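Local coordinates for proliferating cell nuclear antigen (Entamoeba histolytica, PDB 3P91), which probably acts as the ring-shaped processivity factor that keeps DNA polymerase delta on its template during DNA replication, at residues 135-140 / 229-234; 147-152 / 218-223. One frame throughout, in Å; residues are numbered along the deposited sequence.

Contact 1: residues 135-140 / 229-234; sequences LQSDAI and KLSLSG
A classic beta bulge joins the two strands here: Asp-138 and Ala-139 together face Leu-232. The carbonyl oxygen of Leu-232 takes both of their backbone N-H groups. Asp-138 N lies 2.7 Å from Leu-232 O, tilted a little from the carbonyl plane, and its bond is bent, with 140° at the hydrogen. Ala-139 N reaches the same Leu-232 O at 3.2 Å, in the carbonyl plane and by a straighter bond. The return bond, from Leu-232 N to Ala-139 O, is 2.7 Å long and almost collinear with the C=O, at 177°. Ala-139 and Leu-232 are thus an antiparallel hydrogen-bonded pair. Their side chains share a face of the sheet and meet Val-206 and Cys-167 of strands 206-211 and 162-167.

Ile-140 and Ser-231 form the next, non-hydrogen-bonded pair on the other face. The CG1 branch of Ile-140 is 3.8 Å from Ser-231 OG. Its CG2 branch turns to Lys-229, 3.5 Å from Lys-229 CD and equally near Lys-229 CG. This methyl lies against the flank of the lysine chain, which runs past it at a slant. The lysine chain bends about its CG-CD bond (chi3 74°), and its methylenes, not the amine, touch the isoleucine; NZ has a long, weak ion pair with Glu-241.

Before the bulge the chain of 135-140 is still close. Ser-137 CB lies 3.4 Å from Leu-232 O. Ser-233 OG comes up against the backbone, 3.1 Å from Ser-137 CA. Asp-138 also makes backbone bonds to Asn-203 and Lys-204, on the side of strand 199-202. The arrangement is that of a classic bulge in an antiparallel sheet, placed where strand 139-144 starts and strand 227-232 ends.

Contact 2: residues 147-152 / 218-223; sequences EFLKIT and FAKSAP
The hydroxyl of Thr-152 is held by its own helix while it touches the facing segment. Thr-152 OG1 gives its proton to Leu-149 O, one turn back, at 2.7 Å. The approach is from the flank of the carbonyl, with a C=O...O angle of 118°. The first torsion of Thr-152 (chi1 60°) sets OG1 between the backbone N and the carbonyl carbon, which turns it back beside Leu-149 O, slightly tilted from the carbonyl plane. The same Thr-152 OG1 also touches Ala-219 CB, at 3.4 Å. No hydrogen bond joins the two segments; the rest is packing.

Ala-219 is the centre of it. Its methyl points at the helix and fits between three side chains. Thr-152 CG2 lies 3.6 Å from Ala-219 CB. The ring of Phe-148 comes up obliquely, with CE2 3.8 Å from the same methyl. Thr-152 CG2 also covers one face of that ring, toward its rim. Leu-149 is the third neighbour, with CD1 3.9 Å from Ala-219 CB.

The fold here is the C-terminal domain of PCNA. As in relatives, its helices 145-158 and 212-218 run side by side, and they probably line the inside of the ring, toward DNA. Ile-215 of the second helix touches both Phe-148 and Thr-152. Met-240 of strand 238-244 meets Phe-148 beneath the helix.

Leu-149 carries the contact on along 218-223 to Lys-220 and Ala-222. Extended from the helix with CG anti to the backbone N (chi1 174°), it splits its two methyls between neighbours. Leu-149 CD1 meets Lys-220 CG at 4.1 Å. Leu-149 CD2 points to Ala-222 CB, 4.3 Å away, where the chain turns into a short 3-10 segment.

From the N terminus the chain runs through the strands and helices up to strand 114-121 before it reaches 135-140, whose end enters strand 139-144. Helix 145-158, which carries 147-152, comes next. Strands 162-167 to 206-211 and helix 212-218 follow before 218-223 returns to helix 145-158 and closes the inner loop at contact 2. Strand 227-232 then brings 229-234 back to strand 139-144, and contact 1 closes the outer loop. The loops are nested and do not cross. Contact 1 ties strand to strand; contact 2 ties helix 145-158 to the connection from helix 212-218 to strand 227-232. They meet where Leu-230 CD2 packs 3.8 Å from Phe-148 CE1.

Contact 1: residues 135-140 / 229-234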
loop_
_atom_site.group_PDB
_atom_site.type_symbol
_atom_site.label_atom_id
_atom_site.label_comp_id
_atom_site.label_asym_id
_atom_site.label_seq_id
_atom_site.Cartn_x
_atom_site.Cartn_y
_atom_site.Cartn_z
ATOM N N LEU A 135 35.477 -11.571 21.226
ATOM C CA LEU A 135 34.315 -12.014 21.985
ATOM C C LEU A 135 34.475 -13.416 22.536
ATOM O O LEU A 135 35.156 -14.265 21.958
ATOM C CB LEU A 135 33.059 -12.043 21.103
ATOM C CG LEU A 135 32.333 -10.783 20.640
ATOM C CD1 LEU A 135 32.323 -9.744 21.739
ATOM C CD2 LEU A 135 32.957 -10.226 19.380
ATOM N N GLN A 136 33.812 -13.657 23.654
ATOM C CA GLN A 136 33.465 -15.011 24.045
ATOM C C GLN A 136 32.092 -14.932 24.657
ATOM O O GLN A 136 31.926 -14.462 25.778
ATOM C CB GLN A 136 34.480 -15.607 25.012
ATOM C CG GLN A 136 34.655 -14.837 26.273
ATOM C CD GLN A 136 35.505 -15.585 27.258
ATOM O OE1 GLN A 136 36.032 -16.656 26.950
ATOM N NE2 GLN A 136 35.646 -15.033 28.453
ATOM N N SER A 137 31.097 -15.365 23.895
ATOM C CA SER A 137 29.702 -15.137 24.264
ATOM C C SER A 137 29.203 -16.120 25.315
ATOM O O SER A 137 29.703 -17.239 25.417
ATOM C CB SER A 137 28.811 -15.158 23.020
ATOM O OG SER A 137 28.988 -16.350 22.280
ATOM N N ASP A 138 28.220 -15.679 26.097
ATOM C CA ASP A 138 27.612 -16.488 27.157
ATOM C C ASP A 138 26.518 -17.398 26.612
ATOM O O ASP A 138 26.272 -18.475 27.146
ATOM C CB ASP A 138 27.028 -15.589 28.246
ATOM C CG ASP A 138 28.096 -14.883 29.066
ATOM O OD1 ASP A 138 27.852 -13.727 29.484
ATOM O OD2 ASP A 138 29.169 -15.485 29.304
ATOM N N ALA A 139 25.859 -16.949 25.550
ATOM C CA ALA A 139 24.812 -17.733 24.909
ATOM C C ALA A 139 24.681 -17.364 23.443
ATOM O O ALA A 139 24.886 -16.213 23.061
ATOM C CB ALA A 139 23.487 -17.536 25.622
ATOM N N ILE A 140 24.339 -18.354 22.625
ATOM C CA ILE A 140 24.140 -18.142 21.199
ATOM C C ILE A 140 22.734 -18.563 20.812
ATOM O O ILE A 140 22.378 -19.734 20.893
ATOM C CB ILE A 140 25.157 -18.928 20.356
ATOM C CG1 ILE A 140 26.573 -18.438 20.645
ATOM C CG2 ILE A 140 24.849 -18.773 18.893
ATOM C CD1 ILE A 140 27.634 -19.312 20.053
ATOM N N LYS A 229 21.116 -15.373 13.947
ATOM C CA LYS A 229 21.893 -15.824 15.089
ATOM C C LYS A 229 22.433 -14.670 15.924
ATOM O O LYS A 229 23.211 -13.847 15.446
ATOM C CB LYS A 229 23.032 -16.746 14.662
ATOM C CG LYS A 229 23.554 -17.595 15.806
ATOM C CD LYS A 229 24.715 -18.450 15.384
ATOM C CE LYS A 229 25.961 -17.615 15.229
ATOM N NZ LYS A 229 27.168 -18.471 15.085
ATOM N N LEU A 230 22.010 -14.627 17.183
ATOM C CA LEU A 230 22.460 -13.612 18.110
ATOM C C LEU A 230 23.427 -14.232 19.102
ATOM O O LEU A 230 23.061 -15.122 19.870
ATOM C CB LEU A 230 21.278 -13.032 18.873
ATOM C CG LEU A 230 20.066 -12.467 18.133
ATOM C CD1 LEU A 230 19.391 -13.518 17.271
ATOM C CD2 LEU A 230 19.077 -11.920 19.150
ATOM N N SER A 231 24.663 -13.757 19.085
ATOM C CA SER A 231 25.654 -14.189 20.050
ATOM C C SER A 231 25.713 -13.175 21.173
ATOM O O SER A 231 26.094 -12.026 20.966
ATOM C CB SER A 231 27.007 -14.331 19.381
ATOM O OG SER A 231 26.972 -15.378 18.437
ATOM N N LEU A 232 25.350 -13.622 22.369
ATOM C CA LEU A 232 25.049 -12.735 23.487
ATOM C C LEU A 232 26.090 -12.765 24.616
ATOM O O LEU A 232 26.450 -13.829 25.112
ATOM C CB LEU A 232 23.667 -13.103 24.035
ATOM C CG LEU A 232 22.958 -12.186 25.032
ATOM C CD1 LEU A 232 22.947 -10.763 24.515
ATOM C CD2 LEU A 232 21.543 -12.686 25.261
ATOM N N SER A 233 26.561 -11.583 25.013
ATOM C CA SER A 233 27.471 -11.426 26.146
ATOM C C SER A 233 27.008 -10.257 27.018
ATOM O O SER A 233 26.447 -9.286 26.512
ATOM C CB SER A 233 28.890 -11.150 25.663
ATOM O OG SER A 233 29.273 -12.043 24.639
ATOM N N GLY A 234 27.264 -10.341 28.320
ATOM C CA GLY A 234 26.819 -9.321 29.256
ATOM C C GLY A 234 27.541 -7.988 29.163
ATOM O O GLY A 234 26.950 -6.940 29.428
#

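Contact 2: residues 147-152 / 218-223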
loop_
_atom_site.group_PDB
_atom_site.type_symbol
_atom_site.label_atom_id
_atom_site.label_comp_id
_atom_site.label_asym_id
_atom_site.label_seq_id
_atom_site.Cartn_x
_atom_site.Cartn_y
_atom_site.Cartn_z
ATOM N N GLU A 147 10.491 -13.883 12.480
ATOM C CA GLU A 147 9.836 -13.707 13.774
ATOM C C GLU A 147 10.620 -12.711 14.609
ATOM O O GLU A 147 10.046 -11.923 15.354
ATOM C CB GLU A 147 9.708 -15.036 14.521
ATOM N N PHE A 148 11.938 -12.737 14.476
ATOM C CA PHE A 148 12.754 -11.763 15.181
ATOM C C PHE A 148 12.515 -10.345 14.665
ATOM O O PHE A 148 12.551 -9.376 15.425
ATOM C CB PHE A 148 14.235 -12.106 15.088
ATOM C CG PHE A 148 15.107 -11.145 15.829
ATOM C CD1 PHE A 148 15.111 -11.127 17.212
ATOM C CD2 PHE A 148 15.897 -10.240 15.151
ATOM C CE1 PHE A 148 15.908 -10.234 17.902
ATOM C CE2 PHE A 148 16.687 -9.346 15.834
ATOM C CZ PHE A 148 16.697 -9.343 17.210
ATOM N N LEU A 149 12.274 -10.221 13.368
ATOM C CA LEU A 149 12.001 -8.916 12.797
ATOM C C LEU A 149 10.666 -8.386 13.310
ATOM O O LEU A 149 10.543 -7.220 13.693
ATOM C CB LEU A 149 11.991 -8.999 11.275
ATOM C CG LEU A 149 11.574 -7.725 10.550
ATOM C CD1 LEU A 149 12.391 -6.540 11.032
ATOM C CD2 LEU A 149 11.714 -7.926 9.062
ATOM N N LYS A 150 9.662 -9.248 13.315
ATOM C CA LYS A 150 8.341 -8.854 13.781
ATOM C C LYS A 150 8.466 -8.220 15.150
ATOM O O LYS A 150 7.860 -7.186 15.439
ATOM C CB LYS A 150 7.434 -10.075 13.872
ATOM C CG LYS A 150 6.075 -9.774 14.440
ATOM C CD LYS A 150 5.320 -11.056 14.729
ATOM C CE LYS A 150 3.824 -10.794 14.837
ATOM N NZ LYS A 150 3.518 -9.624 15.710
ATOM N N ILE A 151 9.275 -8.857 15.985
ATOM C CA ILE A 151 9.428 -8.436 17.357
ATOM C C ILE A 151 10.078 -7.072 17.430
ATOM O O ILE A 151 9.586 -6.190 18.119
ATOM C CB ILE A 151 10.245 -9.441 18.146
ATOM C CG1 ILE A 151 9.508 -10.780 18.187
ATOM C CG2 ILE A 151 10.503 -8.924 19.549
ATOM C CD1 ILE A 151 10.232 -11.851 18.971
ATOM N N THR A 152 11.181 -6.892 16.719
ATOM C CA THR A 152 11.825 -5.587 16.690
ATOM C C THR A 152 10.807 -4.527 16.274
ATOM O O THR A 152 10.804 -3.410 16.793
ATOM C CB THR A 152 13.090 -5.561 15.776
ATOM O OG1 THR A 152 12.739 -5.896 14.430
ATOM C CG2 THR A 152 14.113 -6.551 16.264
ATOM N N PHE A 218 18.954 -3.516 12.162
ATOM C CA PHE A 218 19.730 -4.705 11.852
ATOM C C PHE A 218 18.804 -5.835 11.461
ATOM O O PHE A 218 19.088 -6.590 10.536
ATOM C CB PHE A 218 20.536 -5.156 13.074
ATOM C CG PHE A 218 21.643 -4.223 13.459
ATOM C CD1 PHE A 218 22.044 -3.204 12.611
ATOM C CD2 PHE A 218 22.296 -4.376 14.674
ATOM C CE1 PHE A 218 23.068 -2.345 12.971
ATOM C CE2 PHE A 218 23.319 -3.521 15.040
ATOM C CZ PHE A 218 23.704 -2.503 14.187
ATOM N N ALA A 219 17.708 -5.953 12.197
ATOM C CA ALA A 219 16.778 -7.064 12.053
ATOM C C ALA A 219 16.192 -7.142 10.657
ATOM O O ALA A 219 15.748 -8.203 10.219
ATOM C CB ALA A 219 15.667 -6.953 13.077
ATOM N N LYS A 220 16.195 -6.013 9.958
ATOM C CA LYS A 220 15.627 -5.940 8.618
ATOM C C LYS A 220 16.454 -6.696 7.592
ATOM O O LYS A 220 16.117 -6.704 6.413
ATOM C CB LYS A 220 15.483 -4.489 8.175
ATOM C CG LYS A 220 14.575 -3.665 9.045
ATOM C CD LYS A 220 14.611 -2.211 8.611
ATOM C CE LYS A 220 13.836 -1.327 9.571
ATOM N NZ LYS A 220 13.960 0.108 9.200
ATOM N N SER A 221 17.536 -7.325 8.037
ATOM C CA SER A 221 18.383 -8.122 7.156
ATOM C C SER A 221 17.841 -9.541 7.003
ATOM O O SER A 221 18.454 -10.385 6.350
ATOM C CB SER A 221 19.816 -8.160 7.686
ATOM O OG SER A 221 20.374 -6.862 7.706
ATOM N N ALA A 222 16.685 -9.786 7.611
ATOM C CA ALA A 222 16.037 -11.098 7.615
ATOM C C ALA A 222 16.012 -11.809 6.259
ATOM O O ALA A 222 16.251 -13.008 6.189
ATOM C CB ALA A 222 14.619 -10.985 8.192
ATOM N N PRO A 223 15.716 -11.080 5.180
ATOM C CA PRO A 223 15.671 -11.698 3.849
ATOM C C PRO A 223 16.912 -12.523 3.482
ATOM O O PRO A 223 16.819 -13.422 2.649
ATOM C CB PRO A 223 15.554 -10.489 2.918
ATOM C CG PRO A 223 14.826 -9.483 3.727
ATOM C CD PRO A 223 15.341 -9.656 5.132
#